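Local coordinates for DNA replication and repair protein RecF (Caldanaerobacter subterraneus subsp. tengcongensis, PDB 5Z69) that acts as an ABC-type ATPase and recombination mediator of the RecFOR DNA repair pathway, binding ATP and probably single-stranded DNA, at residues 167-170 / 171-175; 186-189 / 190-193; 217-220 / 221-225; 294-297 / 298-302. All coordinates share one frame; numbering follows the deposited sequence.

Interaction 1: residues 167-170 / 171-175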
ATOM      1  N   SER A 167      20.814  10.281  -5.284  1.00 40.34           N
ATOM      2  CA  SER A 167      21.051  11.463  -6.111  1.00 35.64           C
ATOM      3  C   SER A 167      22.036  11.153  -7.234  1.00 42.98           C
ATOM      4  O   SER A 167      21.829  11.568  -8.382  1.00 40.58           O
ATOM      5  CB  SER A 167      21.573  12.629  -5.271  1.00 42.60           C
ATOM      6  OG  SER A 167      21.834  13.750  -6.102  1.00 45.36           O
ATOM      7  N   ASN A 168      23.103  10.426  -6.897  1.00 36.19           N
ATOM      8  CA  ASN A 168      24.069   9.990  -7.900  1.00 44.04           C
ATOM      9  C   ASN A 168      23.416   9.103  -8.955  1.00 50.59           C
ATOM     10  O   ASN A 168      23.685   9.241 -10.147  1.00 49.50           O
ATOM     11  CB  ASN A 168      25.231   9.242  -7.254  1.00 43.57           C
ATOM     12  CG  ASN A 168      26.122  10.159  -6.410  1.00 50.45           C
ATOM     13  OD1 ASN A 168      26.107  11.381  -6.577  1.00 46.28           O
ATOM     14  ND2 ASN A 168      26.889   9.568  -5.502  1.00 47.38           N
ATOM     15  N   ARG A 169      22.567   8.182  -8.514  1.00 45.35           N
ATOM     16  CA  ARG A 169      21.926   7.291  -9.458  1.00 48.04           C
ATOM     17  C   ARG A 169      21.044   8.099 -10.405  1.00 45.12           C
ATOM     18  O   ARG A 169      21.065   7.887 -11.616  1.00 43.17           O
ATOM     19  CB  ARG A 169      21.101   6.213  -8.751  1.00 48.67           C
ATOM     20  CG  ARG A 169      20.572   5.142  -9.729  1.00 42.09           C
ATOM     21  CD  ARG A 169      19.522   4.262  -9.102  1.00 52.25           C
ATOM     22  NE  ARG A 169      19.206   3.075  -9.898  1.00 58.64           N
ATOM     23  CZ  ARG A 169      18.146   2.962 -10.695  1.00 49.89           C
ATOM     24  NH1 ARG A 169      17.285   3.968 -10.827  1.00 44.22           N
ATOM     25  NH2 ARG A 169      17.949   1.840 -11.362  1.00 63.07           N
ATOM     26  N   ASN A 170      20.283   9.040  -9.859  1.00 41.29           N
ATOM     27  CA  ASN A 170      19.364   9.815 -10.684  1.00 39.78           C
ATOM     28  C   ASN A 170      20.054  10.695 -11.727  1.00 55.52           C
ATOM     29  O   ASN A 170      19.563  10.861 -12.842  1.00 57.03           O
ATOM     30  CB  ASN A 170      18.470  10.664  -9.794  1.00 37.86           C
ATOM     31  CG  ASN A 170      17.395   9.838  -9.135  1.00 45.42           C
ATOM     32  OD1 ASN A 170      17.054   8.758  -9.625  1.00 45.46           O
ATOM     33  ND2 ASN A 170      16.858  10.324  -8.024  1.00 36.99           N
ATOM     34  N   SER A 171      21.199  11.254 -11.371  1.00 49.79           N
ATOM     35  CA  SER A 171      21.922  12.074 -12.331  1.00 57.94           C
ATOM     36  C   SER A 171      22.568  11.149 -13.362  1.00 58.78           C
ATOM     37  O   SER A 171      22.667  11.497 -14.539  1.00 58.81           O
ATOM     38  CB  SER A 171      22.953  12.970 -11.635  1.00 56.98           C
ATOM     39  OG  SER A 171      23.974  12.215 -11.025  1.00 53.81           O
ATOM     40  N   LEU A 172      22.968   9.956 -12.923  1.00 53.33           N
ATOM     41  CA  LEU A 172      23.481   8.954 -13.850  1.00 57.29           C
ATOM     42  C   LEU A 172      22.412   8.598 -14.878  1.00 57.70           C
ATOM     43  O   LEU A 172      22.720   8.403 -16.052  1.00 55.77           O
ATOM     44  CB  LEU A 172      23.938   7.691 -13.114  1.00 57.33           C
ATOM     45  CG  LEU A 172      24.553   6.607 -14.006  1.00 62.02           C
ATOM     46  CD1 LEU A 172      25.795   7.147 -14.709  1.00 67.41           C
ATOM     47  CD2 LEU A 172      24.893   5.352 -13.214  1.00 56.12           C
ATOM     48  N   LEU A 173      21.157   8.519 -14.435  1.00 52.84           N
ATOM     49  CA  LEU A 173      20.044   8.190 -15.338  1.00 59.79           C
ATOM     50  C   LEU A 173      19.970   9.245 -16.456  1.00 57.40           C
ATOM     51  O   LEU A 173      19.868   8.900 -17.627  1.00 60.67           O
ATOM     52  CB  LEU A 173      18.699   8.099 -14.579  1.00 47.55           C
ATOM     53  CG  LEU A 173      18.088   6.829 -13.942  1.00 53.94           C
ATOM     54  CD1 LEU A 173      18.053   5.706 -14.909  1.00 58.05           C
ATOM     55  CD2 LEU A 173      18.807   6.339 -12.734  1.00 41.27           C
ATOM     56  N   LYS A 174      20.033  10.523 -16.080  1.00 59.12           N
ATOM     57  CA  LYS A 174      20.100  11.635 -17.034  1.00 65.78           C
ATOM     58  C   LYS A 174      21.220  11.438 -18.043  1.00 69.25           C
ATOM     59  O   LYS A 174      21.017  11.586 -19.246  1.00 66.88           O
ATOM     60  CB  LYS A 174      20.316  12.969 -16.317  1.00 69.26           C
ATOM     61  CG  LYS A 174      19.065  13.781 -16.075  1.00 72.82           C
ATOM     62  CD  LYS A 174      18.573  13.615 -14.647  1.00 77.98           C
ATOM     63  CE  LYS A 174      17.385  14.524 -14.368  1.00 80.21           C
ATOM     64  NZ  LYS A 174      16.958  14.465 -12.943  1.00 82.52           N
ATOM     65  N   LYS A 175      22.402  11.098 -17.535  1.00 68.71           N
ATOM     66  CA  LYS A 175      23.585  10.911 -18.368  1.00 73.77           C
ATOM     67  C   LYS A 175      23.426   9.720 -19.318  1.00 69.00           C
ATOM     68  O   LYS A 175      23.904   9.748 -20.451  1.00 73.06           O
ATOM     69  CB  LYS A 175      24.823  10.735 -17.485  1.00 73.16           C
ATOM     70  CG  LYS A 175      26.143  10.927 -18.206  1.00 80.88           C
ATOM     71  CD  LYS A 175      26.286  12.345 -18.739  1.00 88.90           C
ATOM     72  CE  LYS A 175      26.169  13.375 -17.624  1.00 95.45           C
ATOM     73  NZ  LYS A 175      26.447  14.755 -18.110  1.00 98.73           N
TER

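Interaction 2: residues 186-189 / 190-193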
ATOM      1  N   LEU A 186      24.906   1.487 -13.732  1.00 65.69           N
ATOM      2  CA  LEU A 186      23.831   1.455 -12.729  1.00 61.43           C
ATOM      3  C   LEU A 186      23.895   0.310 -11.722  1.00 58.63           C
ATOM      4  O   LEU A 186      23.392   0.439 -10.598  1.00 48.53           O
ATOM      5  CB  LEU A 186      22.464   1.389 -13.436  1.00 56.72           C
ATOM      6  CG  LEU A 186      22.015   2.686 -14.109  1.00 63.75           C
ATOM      7  CD1 LEU A 186      20.776   2.467 -14.961  1.00 60.64           C
ATOM      8  CD2 LEU A 186      21.740   3.732 -13.054  1.00 66.95           C
ATOM      9  N   GLU A 187      24.507  -0.804 -12.114  1.00 53.64           N
ATOM     10  CA  GLU A 187      24.529  -1.982 -11.257  1.00 59.72           C
ATOM     11  C   GLU A 187      25.147  -1.670  -9.904  1.00 53.86           C
ATOM     12  O   GLU A 187      24.619  -2.040  -8.865  1.00 52.42           O
ATOM     13  CB  GLU A 187      25.304  -3.124 -11.909  1.00 62.52           C
ATOM     14  CG  GLU A 187      25.416  -4.352 -11.018  1.00 75.73           C
ATOM     15  CD  GLU A 187      26.456  -5.339 -11.506  1.00 91.52           C
ATOM     16  OE1 GLU A 187      26.443  -5.667 -12.712  1.00 96.27           O
ATOM     17  OE2 GLU A 187      27.289  -5.785 -10.685  1.00 97.37           O
ATOM     18  N   ILE A 188      26.269  -0.972  -9.928  1.00 53.22           N
ATOM     19  CA  ILE A 188      27.056  -0.798  -8.720  1.00 54.26           C
ATOM     20  C   ILE A 188      26.297   0.116  -7.757  1.00 45.78           C
ATOM     21  O   ILE A 188      26.241  -0.146  -6.560  1.00 42.67           O
ATOM     22  CB  ILE A 188      28.459  -0.247  -9.033  1.00 64.85           C
ATOM     23  CG1 ILE A 188      29.166  -1.119 -10.093  1.00 79.61           C
ATOM     24  CG2 ILE A 188      29.284  -0.253  -7.779  1.00 53.54           C
ATOM     25  CD1 ILE A 188      28.770  -0.889 -11.591  1.00 64.15           C
ATOM     26  N   PHE A 189      25.674   1.159  -8.293  1.00 45.58           N
ATOM     27  CA  PHE A 189      24.788   2.007  -7.503  1.00 41.70           C
ATOM     28  C   PHE A 189      23.583   1.252  -6.986  1.00 46.78           C
ATOM     29  O   PHE A 189      23.144   1.490  -5.857  1.00 46.18           O
ATOM     30  CB  PHE A 189      24.342   3.213  -8.329  1.00 43.14           C
ATOM     31  CG  PHE A 189      25.442   4.197  -8.558  1.00 49.08           C
ATOM     32  CD1 PHE A 189      25.806   5.097  -7.559  1.00 51.36           C
ATOM     33  CD2 PHE A 189      26.156   4.191  -9.737  1.00 55.45           C
ATOM     34  CE1 PHE A 189      26.838   5.992  -7.752  1.00 47.49           C
ATOM     35  CE2 PHE A 189      27.194   5.084  -9.934  1.00 56.54           C
ATOM     36  CZ  PHE A 189      27.531   5.985  -8.940  1.00 55.05           C
ATOM     37  N   ASP A 190      23.058   0.337  -7.806  1.00 43.05           N
ATOM     38  CA  ASP A 190      21.919  -0.477  -7.431  1.00 41.34           C
ATOM     39  C   ASP A 190      22.233  -1.298  -6.193  1.00 41.62           C
ATOM     40  O   ASP A 190      21.429  -1.364  -5.249  1.00 37.12           O
ATOM     41  CB  ASP A 190      21.516  -1.417  -8.579  1.00 55.38           C
ATOM     42  CG  ASP A 190      20.683  -0.727  -9.657  1.00 53.71           C
ATOM     43  OD1 ASP A 190      20.322  -1.408 -10.638  1.00 64.26           O
ATOM     44  OD2 ASP A 190      20.383   0.482  -9.527  1.00 56.43           O
ATOM     45  N   GLU A 191      23.399  -1.939  -6.216  1.00 41.58           N
ATOM     46  CA  GLU A 191      23.849  -2.770  -5.110  1.00 43.22           C
ATOM     47  C   GLU A 191      23.902  -1.948  -3.831  1.00 45.14           C
ATOM     48  O   GLU A 191      23.460  -2.395  -2.777  1.00 40.48           O
ATOM     49  CB  GLU A 191      25.224  -3.371  -5.414  1.00 49.53           C
ATOM     50  CG  GLU A 191      25.272  -4.174  -6.715  1.00 68.65           C
ATOM     51  CD  GLU A 191      26.653  -4.745  -7.023  1.00 82.69           C
ATOM     52  OE1 GLU A 191      26.745  -5.965  -7.293  1.00 90.49           O
ATOM     53  OE2 GLU A 191      27.642  -3.978  -7.007  1.00 82.39           O
ATOM     54  N   LYS A 192      24.422  -0.731  -3.948  1.00 45.20           N
ATOM     55  CA  LYS A 192      24.610   0.135  -2.784  1.00 43.55           C
ATOM     56  C   LYS A 192      23.259   0.579  -2.230  1.00 41.44           C
ATOM     57  O   LYS A 192      23.041   0.555  -1.015  1.00 37.24           O
ATOM     58  CB  LYS A 192      25.469   1.356  -3.140  1.00 39.74           C
ATOM     59  CG  LYS A 192      25.912   2.153  -1.896  1.00 42.61           C
ATOM     60  CD  LYS A 192      26.856   3.279  -2.236  1.00 42.73           C
ATOM     61  CE  LYS A 192      27.221   4.077  -0.978  1.00 48.76           C
ATOM     62  NZ  LYS A 192      28.362   4.981  -1.224  1.00 50.19           N
ATOM     63  N   LEU A 193      22.347   0.962  -3.121  1.00 43.99           N
ATOM     64  CA  LEU A 193      21.010   1.390  -2.700  1.00 40.43           C
ATOM     65  C   LEU A 193      20.255   0.284  -1.985  1.00 38.22           C
ATOM     66  O   LEU A 193      19.450   0.556  -1.094  1.00 40.41           O
ATOM     67  CB  LEU A 193      20.180   1.864  -3.899  1.00 36.57           C
ATOM     68  CG  LEU A 193      20.521   3.236  -4.479  1.00 45.32           C
ATOM     69  CD1 LEU A 193      19.690   3.491  -5.732  1.00 48.95           C
ATOM     70  CD2 LEU A 193      20.325   4.364  -3.457  1.00 33.54           C
TER

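Interaction 3: residues 217-220 / 221-225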
ATOM      1  N   LYS A 217      -1.833   1.568  23.002  1.00 60.03           N
ATOM      2  CA  LYS A 217      -2.032   1.837  24.411  1.00 55.46           C
ATOM      3  C   LYS A 217      -2.772   3.167  24.583  1.00 61.59           C
ATOM      4  O   LYS A 217      -3.785   3.229  25.267  1.00 67.41           O
ATOM      5  CB  LYS A 217      -0.684   1.845  25.146  1.00 62.49           C
ATOM      6  CG  LYS A 217      -0.759   1.898  26.672  1.00 60.97           C
ATOM      7  CD  LYS A 217      -0.766   3.327  27.223  1.00 58.40           C
ATOM      8  CE  LYS A 217       0.426   4.142  26.723  1.00 58.22           C
ATOM      9  NZ  LYS A 217       1.743   3.674  27.252  1.00 58.11           N
ATOM     10  N   PHE A 218      -2.279   4.228  23.949  1.00 65.77           N
ATOM     11  CA  PHE A 218      -2.889   5.549  24.118  1.00 68.36           C
ATOM     12  C   PHE A 218      -4.304   5.621  23.533  1.00 74.04           C
ATOM     13  O   PHE A 218      -5.216   6.165  24.159  1.00 81.47           O
ATOM     14  CB  PHE A 218      -2.005   6.636  23.493  1.00 55.65           C
ATOM     15  CG  PHE A 218      -0.781   6.962  24.303  1.00 58.05           C
ATOM     16  CD1 PHE A 218      -0.898   7.597  25.531  1.00 48.70           C
ATOM     17  CD2 PHE A 218       0.489   6.643  23.841  1.00 56.61           C
ATOM     18  CE1 PHE A 218       0.224   7.902  26.284  1.00 51.28           C
ATOM     19  CE2 PHE A 218       1.613   6.942  24.595  1.00 45.31           C
ATOM     20  CZ  PHE A 218       1.477   7.569  25.818  1.00 50.06           C
ATOM     21  N   LEU A 219      -4.474   5.069  22.338  1.00 66.34           N
ATOM     22  CA  LEU A 219      -5.767   5.062  21.663  1.00 71.61           C
ATOM     23  C   LEU A 219      -6.835   4.328  22.477  1.00 75.94           C
ATOM     24  O   LEU A 219      -7.964   4.805  22.614  1.00 74.30           O
ATOM     25  CB  LEU A 219      -5.633   4.426  20.280  1.00 69.06           C
ATOM     26  CG  LEU A 219      -6.911   4.357  19.449  1.00 68.01           C
ATOM     27  CD1 LEU A 219      -7.398   5.759  19.111  1.00 68.96           C
ATOM     28  CD2 LEU A 219      -6.694   3.538  18.188  1.00 63.54           C
ATOM     29  N   MET A 220      -6.467   3.174  23.028  1.00 71.77           N
ATOM     30  CA  MET A 220      -7.418   2.347  23.760  1.00 78.23           C
ATOM     31  C   MET A 220      -7.849   3.032  25.052  1.00 84.89           C
ATOM     32  O   MET A 220      -8.873   2.681  25.635  1.00 91.91           O
ATOM     33  CB  MET A 220      -6.817   0.970  24.063  1.00 76.03           C
ATOM     34  CG  MET A 220      -7.840  -0.114  24.413  1.00 84.35           C
ATOM     35  SD  MET A 220      -9.093  -0.382  23.129  1.00102.67           S
ATOM     36  CE  MET A 220      -9.763  -1.974  23.613  1.00 98.01           C
ATOM     37  N   GLU A 221      -7.070   4.018  25.488  1.00 80.77           N
ATOM     38  CA  GLU A 221      -7.339   4.702  26.749  1.00 80.85           C
ATOM     39  C   GLU A 221      -8.316   5.867  26.601  1.00 85.81           C
ATOM     40  O   GLU A 221      -9.107   6.124  27.505  1.00 89.72           O
ATOM     41  CB  GLU A 221      -6.041   5.225  27.374  1.00 86.58           C
ATOM     42  CG  GLU A 221      -5.033   4.158  27.795  1.00 92.35           C
ATOM     43  CD  GLU A 221      -5.601   3.156  28.775  1.00 98.47           C
ATOM     44  OE1 GLU A 221      -6.330   3.574  29.703  1.00 93.54           O
ATOM     45  OE2 GLU A 221      -5.327   1.947  28.609  1.00105.67           O
ATOM     46  N   ILE A 222      -8.262   6.577  25.477  1.00 82.19           N
ATOM     47  CA  ILE A 222      -9.072   7.784  25.327  1.00 82.70           C
ATOM     48  C   ILE A 222     -10.211   7.678  24.304  1.00 83.45           C
ATOM     49  O   ILE A 222     -11.054   8.573  24.213  1.00 83.85           O
ATOM     50  CB  ILE A 222      -8.196   8.991  24.939  1.00 83.89           C
ATOM     51  CG1 ILE A 222      -7.509   8.747  23.599  1.00 80.10           C
ATOM     52  CG2 ILE A 222      -7.158   9.272  26.020  1.00 88.19           C
ATOM     53  CD1 ILE A 222      -6.758   9.956  23.086  1.00 76.71           C
ATOM     54  N   SER A 223     -10.224   6.592  23.537  0.58 82.17           N
ATOM     55  CA  SER A 223     -11.249   6.391  22.518  0.58 81.53           C
ATOM     56  C   SER A 223     -11.773   4.961  22.514  0.58 84.11           C
ATOM     57  O   SER A 223     -12.783   4.666  21.876  0.58 86.53           O
ATOM     58  CB  SER A 223     -10.700   6.742  21.135  0.58 78.20           C
ATOM     59  OG  SER A 223     -10.479   8.133  21.014  0.58 76.14           O
ATOM     60  N   ASN A 224     -11.071   4.082  23.224  1.00 83.73           N
ATOM     61  CA  ASN A 224     -11.402   2.658  23.274  1.00 86.29           C
ATOM     62  C   ASN A 224     -11.464   2.003  21.891  1.00 83.75           C
ATOM     63  O   ASN A 224     -12.210   1.046  21.686  1.00 84.81           O
ATOM     64  CB  ASN A 224     -12.730   2.444  24.011  1.00 93.97           C
ATOM     65  CG  ASN A 224     -12.802   1.102  24.707  1.00 99.81           C
ATOM     66  OD1 ASN A 224     -12.399   0.969  25.866  1.00104.50           O
ATOM     67  ND2 ASN A 224     -13.315   0.095  24.004  1.00 97.80           N
ATOM     68  N   GLU A 225     -10.677   2.526  20.952  1.00 84.83           N
ATOM     69  CA  GLU A 225     -10.602   1.973  19.596  1.00 78.84           C
ATOM     70  C   GLU A 225      -9.293   1.216  19.373  1.00 73.08           C
ATOM     71  O   GLU A 225      -8.322   1.395  20.113  1.00 75.95           O
ATOM     72  CB  GLU A 225     -10.762   3.079  18.553  1.00 75.55           C
ATOM     73  CG  GLU A 225     -12.161   3.666  18.517  1.00 78.19           C
ATOM     74  CD  GLU A 225     -12.223   4.990  17.793  1.00 82.78           C
ATOM     75  OE1 GLU A 225     -11.170   5.649  17.668  1.00 83.74           O
ATOM     76  OE2 GLU A 225     -13.323   5.379  17.353  1.00 87.29           O
TER

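Interaction 4: residues 294-297 / 298-302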
ATOM      1  N   LYS A 294      -9.231  11.642  13.616  1.00 67.92           N
ATOM      2  CA  LYS A 294      -7.954  12.021  13.025  1.00 65.74           C
ATOM      3  C   LYS A 294      -7.171  12.869  14.011  1.00 67.99           C
ATOM      4  O   LYS A 294      -5.968  12.684  14.194  1.00 69.15           O
ATOM      5  CB  LYS A 294      -8.149  12.793  11.722  1.00 71.05           C
ATOM      6  CG  LYS A 294      -8.666  11.970  10.558  1.00 70.35           C
ATOM      7  CD  LYS A 294      -8.715  12.819   9.300  1.00 72.82           C
ATOM      8  CE  LYS A 294      -9.199  12.020   8.107  1.00 74.96           C
ATOM      9  NZ  LYS A 294     -10.643  11.714   8.243  1.00 78.62           N
ATOM     10  N   ARG A 295      -7.870  13.807  14.635  1.00 65.32           N
ATOM     11  CA  ARG A 295      -7.281  14.661  15.654  1.00 72.42           C
ATOM     12  C   ARG A 295      -6.851  13.818  16.853  1.00 67.74           C
ATOM     13  O   ARG A 295      -5.847  14.099  17.506  1.00 60.74           O
ATOM     14  CB  ARG A 295      -8.278  15.750  16.071  1.00 78.77           C
ATOM     15  CG  ARG A 295      -8.251  16.113  17.542  1.00 88.41           C
ATOM     16  CD  ARG A 295      -9.664  16.352  18.058  1.00100.15           C
ATOM     17  NE  ARG A 295      -9.900  17.748  18.417  1.00107.53           N
ATOM     18  CZ  ARG A 295     -11.091  18.242  18.738  1.00110.16           C
ATOM     19  NH1 ARG A 295     -12.161  17.455  18.740  1.00107.62           N
ATOM     20  NH2 ARG A 295     -11.213  19.527  19.055  1.00110.73           N
ATOM     21  N   THR A 296      -7.611  12.766  17.125  1.00 57.86           N
ATOM     22  CA  THR A 296      -7.297  11.872  18.224  1.00 63.52           C
ATOM     23  C   THR A 296      -6.082  11.012  17.881  1.00 63.56           C
ATOM     24  O   THR A 296      -5.164  10.841  18.701  1.00 56.66           O
ATOM     25  CB  THR A 296      -8.505  10.980  18.561  1.00 58.36           C
ATOM     26  OG1 THR A 296      -9.535  11.786  19.145  1.00 58.63           O
ATOM     27  CG2 THR A 296      -8.110   9.879  19.535  1.00 61.55           C
ATOM     28  N   ALA A 297      -6.088  10.482  16.660  1.00 56.83           N
ATOM     29  CA  ALA A 297      -4.998   9.656  16.158  1.00 55.04           C
ATOM     30  C   ALA A 297      -3.682  10.436  16.096  1.00 46.91           C
ATOM     31  O   ALA A 297      -2.626   9.884  16.365  1.00 49.06           O
ATOM     32  CB  ALA A 297      -5.342   9.104  14.790  1.00 49.53           C
ATOM     33  N   ALA A 298      -3.766  11.711  15.728  1.00 42.72           N
ATOM     34  CA  ALA A 298      -2.611  12.600  15.718  1.00 45.41           C
ATOM     35  C   ALA A 298      -2.021  12.728  17.117  1.00 46.29           C
ATOM     36  O   ALA A 298      -0.801  12.684  17.294  1.00 53.69           O
ATOM     37  CB  ALA A 298      -2.996  13.955  15.191  1.00 42.61           C
ATOM     38  N   LEU A 299      -2.903  12.879  18.105  1.00 51.49           N
ATOM     39  CA  LEU A 299      -2.509  13.032  19.502  1.00 44.62           C
ATOM     40  C   LEU A 299      -1.770  11.796  20.007  1.00 50.77           C
ATOM     41  O   LEU A 299      -0.716  11.903  20.644  1.00 40.09           O
ATOM     42  CB  LEU A 299      -3.742  13.312  20.373  1.00 41.58           C
ATOM     43  CG  LEU A 299      -3.535  13.441  21.885  1.00 46.79           C
ATOM     44  CD1 LEU A 299      -2.424  14.420  22.177  1.00 47.12           C
ATOM     45  CD2 LEU A 299      -4.804  13.895  22.589  1.00 54.25           C
ATOM     46  N   CYS A 300      -2.335  10.625  19.714  1.00 46.88           N
ATOM     47  CA  CYS A 300      -1.743   9.343  20.092  1.00 41.38           C
ATOM     48  C   CYS A 300      -0.382   9.129  19.430  1.00 42.07           C
ATOM     49  O   CYS A 300       0.547   8.608  20.042  1.00 46.10           O
ATOM     50  CB  CYS A 300      -2.680   8.191  19.709  1.00 46.17           C
ATOM     51  SG  CYS A 300      -4.205   8.081  20.687  1.00 65.63           S
ATOM     52  N   LEU A 301      -0.302   9.493  18.153  1.00 39.79           N
ATOM     53  CA  LEU A 301       0.944   9.450  17.405  1.00 47.57           C
ATOM     54  C   LEU A 301       2.041  10.260  18.112  1.00 39.71           C
ATOM     55  O   LEU A 301       3.165   9.787  18.285  1.00 36.67           O
ATOM     56  CB  LEU A 301       0.717   9.985  15.993  1.00 42.23           C
ATOM     57  CG  LEU A 301       1.940  10.070  15.089  1.00 42.39           C
ATOM     58  CD1 LEU A 301       2.325   8.686  14.592  1.00 47.22           C
ATOM     59  CD2 LEU A 301       1.687  11.030  13.933  1.00 44.66           C
ATOM     60  N   LYS A 302       1.694  11.473  18.534  1.00 34.40           N
ATOM     61  CA  LYS A 302       2.676  12.379  19.156  1.00 36.32           C
ATOM     62  C   LYS A 302       2.982  11.958  20.596  1.00 46.25           C
ATOM     63  O   LYS A 302       4.128  12.036  21.049  1.00 39.96           O
ATOM     64  CB  LYS A 302       2.178  13.826  19.113  1.00 36.63           C
ATOM     65  CG  LYS A 302       1.902  14.377  17.696  1.00 35.08           C
ATOM     66  CD  LYS A 302       3.173  14.506  16.852  1.00 38.24           C
ATOM     67  CE  LYS A 302       4.123  15.531  17.497  1.00 33.21           C
ATOM     68  NZ  LYS A 302       5.385  15.795  16.714  1.00 29.85           N
TER

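Interaction 1: residues 167-170 / 171-175
R169 and L173 meet one helical turn apart on the buried face of helix 153-177. The methyl CD2 of L173 lies 3.7 Å from CG of R169 and 3.4 Å from its NH1, meeting the guanidinium obliquely, while the same methyl comes within 3.0 Å of the carbonyl O of R169, a tight fit for a carbon. Swinging CG anti to the backbone N (chi1 -172°) and then running extended, the arginine carries its charge well out from the helix, and a long, straight chain suits the task: its head makes salt bridges to D190 and D261 and a hydrogen bond to T267. The helix is the first arm of an antiparallel helical hairpin whose second arm is helix 186-222, and L173 also turns toward helix 258-264. Matters differ on the exposed side, where small and polar residues suit solvent. S171 OG gives a hydrogen bond of 3.1 Å to O of N168, arriving above the carbonyl plane at a C=O...O angle of 114°. L172 N reaches that oxygen from the same face at 3.0 Å, so two donors grip it. K174, bent at chi2, merely lays CD 3.4 Å from O of N170.

Interaction 2: residues 186-189 / 190-193
Early in the second arm of a helical hairpin, on helix 186-222, L186 and D190 stand one turn apart and face the partner helix. The amide N of D190 donates to O of L186 at 2.8 Å, the first of four successive i to i+4 bonds in this stretch; the last runs from L193 N to F189 O at 2.9 Å. With CG beside its own backbone N and anti to the carbonyl carbon (chi1 -80°), D190 folds its carboxylate back over the preceding turn. Its OD2 then stands 3.2 Å from O of L186, two acceptors in an approach that is not a hydrogen bond. A salt bridge from OD2 to NE of R169 probably makes this buried placement tolerable, and K251 also touches the side chain, so positive charge is likely to offset the crowding of oxygens. An alanine here is likely to leave NE of R169 without its carboxylate, with D261 its remaining acidic partner, and to open a gap beside L254. On the exposed side, E187 and E191 bring like charges together, OE2 of the former being 3.4 Å from OE1 of the latter, with carboxylate planes 74° apart. Solvent would be expected to screen this repulsion, and E191 also touches K251. The extended chain of K192 instead carries NZ to Q161. L186 and L193, branched and apolar, bury themselves against helix 153-177. Such a division, with leucines and one paired charge inward and glutamates outward, is the amphipathic pattern of a helix packed in an antiparallel hairpin.

Interaction 3: residues 217-220 / 221-225
O of L219 takes a hydrogen bond of 3.0 Å from S223, whose N lies nearly along the C=O axis, and two weak ones from the amides of I222 and N224. Several donors crowding one oxygen mark the C-terminal end of helix 186-222. The preceding turn already tightens: N of E221 bonds to O of F218 at 3.1 Å, from above the carbonyl plane. S223 leaves helical angles, and N224 takes a left-handed conformation (phi 56°), which asparagine tolerates well; its CA-H points at O of M220. The chain thus turns aside, and the carbonyl of E225 points back over L219, whose CG stands anti to the backbone N (chi1 -180°): CD2 lies 3.3 Å from O of E225, and CD1 lies 4.0 Å from its OE1. Flexible M220 brings SD 3.6 Å from O of E225. Replacing L219 by an alanine would probably open a gap beside O of E225, where CG and CD2 now pack, and let the turn shift. Outward, F218 lies against L303 and S304 of helix 291-313, while K217 lays CE over the face of the F218 ring and salt-bridges E307 with NZ. I222 touches Y335, E225 meets N281, and the chain goes on into strand 227-232.

Interaction 4: residues 294-297 / 298-302
Four consecutive i to i+4 bonds, from A298 N to K294 O (2.9 Å) through L301 N to A297 O (3.0 Å), carry an unbroken alpha-helix past this junction. It belongs to helix 291-313, which opens in an SQGQ sequence probably equivalent to the signature motif of ABC ATPases. Side chains meet little here; the contact is mostly methyls and methylenes laid on the carbonyls of the previous turn. A298 buries its methyl in this way, with CB 3.4 Å from O of K294. A297 lies against I133 of helix 131-134, and alanine suits the position because a single methyl lets that helix come close to the backbone of this one. L299 has CG anti to its backbone N (chi1 177°), which leads the branch away from the preceding turn while CB stays 3.3 Å from O of T296. The larger L301, buried, fills the space toward L211 and M215 of helix 186-222 and toward Y143. Polar ends find mates elsewhere. R295, at the exposed edge, forms a salt bridge with E327 in the SELD sequence, probably the D-loop that follows the Walker B strand in this family. T296 turns its hydroxyl back to O of G292, a bond that leaves its methyl on the side of C300. There the sulfur, with SG beside its own backbone N (chi1 -70°), lies 4.5 Å from CG2 of T296 and 3.5 Å from that residue's carbonyl O.

How the interactions relate
From the N terminus, the contacts follow one another in series: each lies within a continuous piece of chain, so none closes a long loop and none nests in or crosses another. Interactions 1 and 2 sit on successive helices, 153-177 and 186-222, and touch across the hairpin, with CD2 of L172 3.5 Å from CD2 of L186. The chain then runs the length of helix 186-222, and interaction 3 at its other end lies about 44 Å from interaction 2, centre to centre. Interaction 4, much later in sequence, returns to that end: SG of C300 packs 3.4 Å from N of L219. Helix 186-222, the hairpin's second arm, thus runs from helix 153-177 at one end to helix 291-313 at the other.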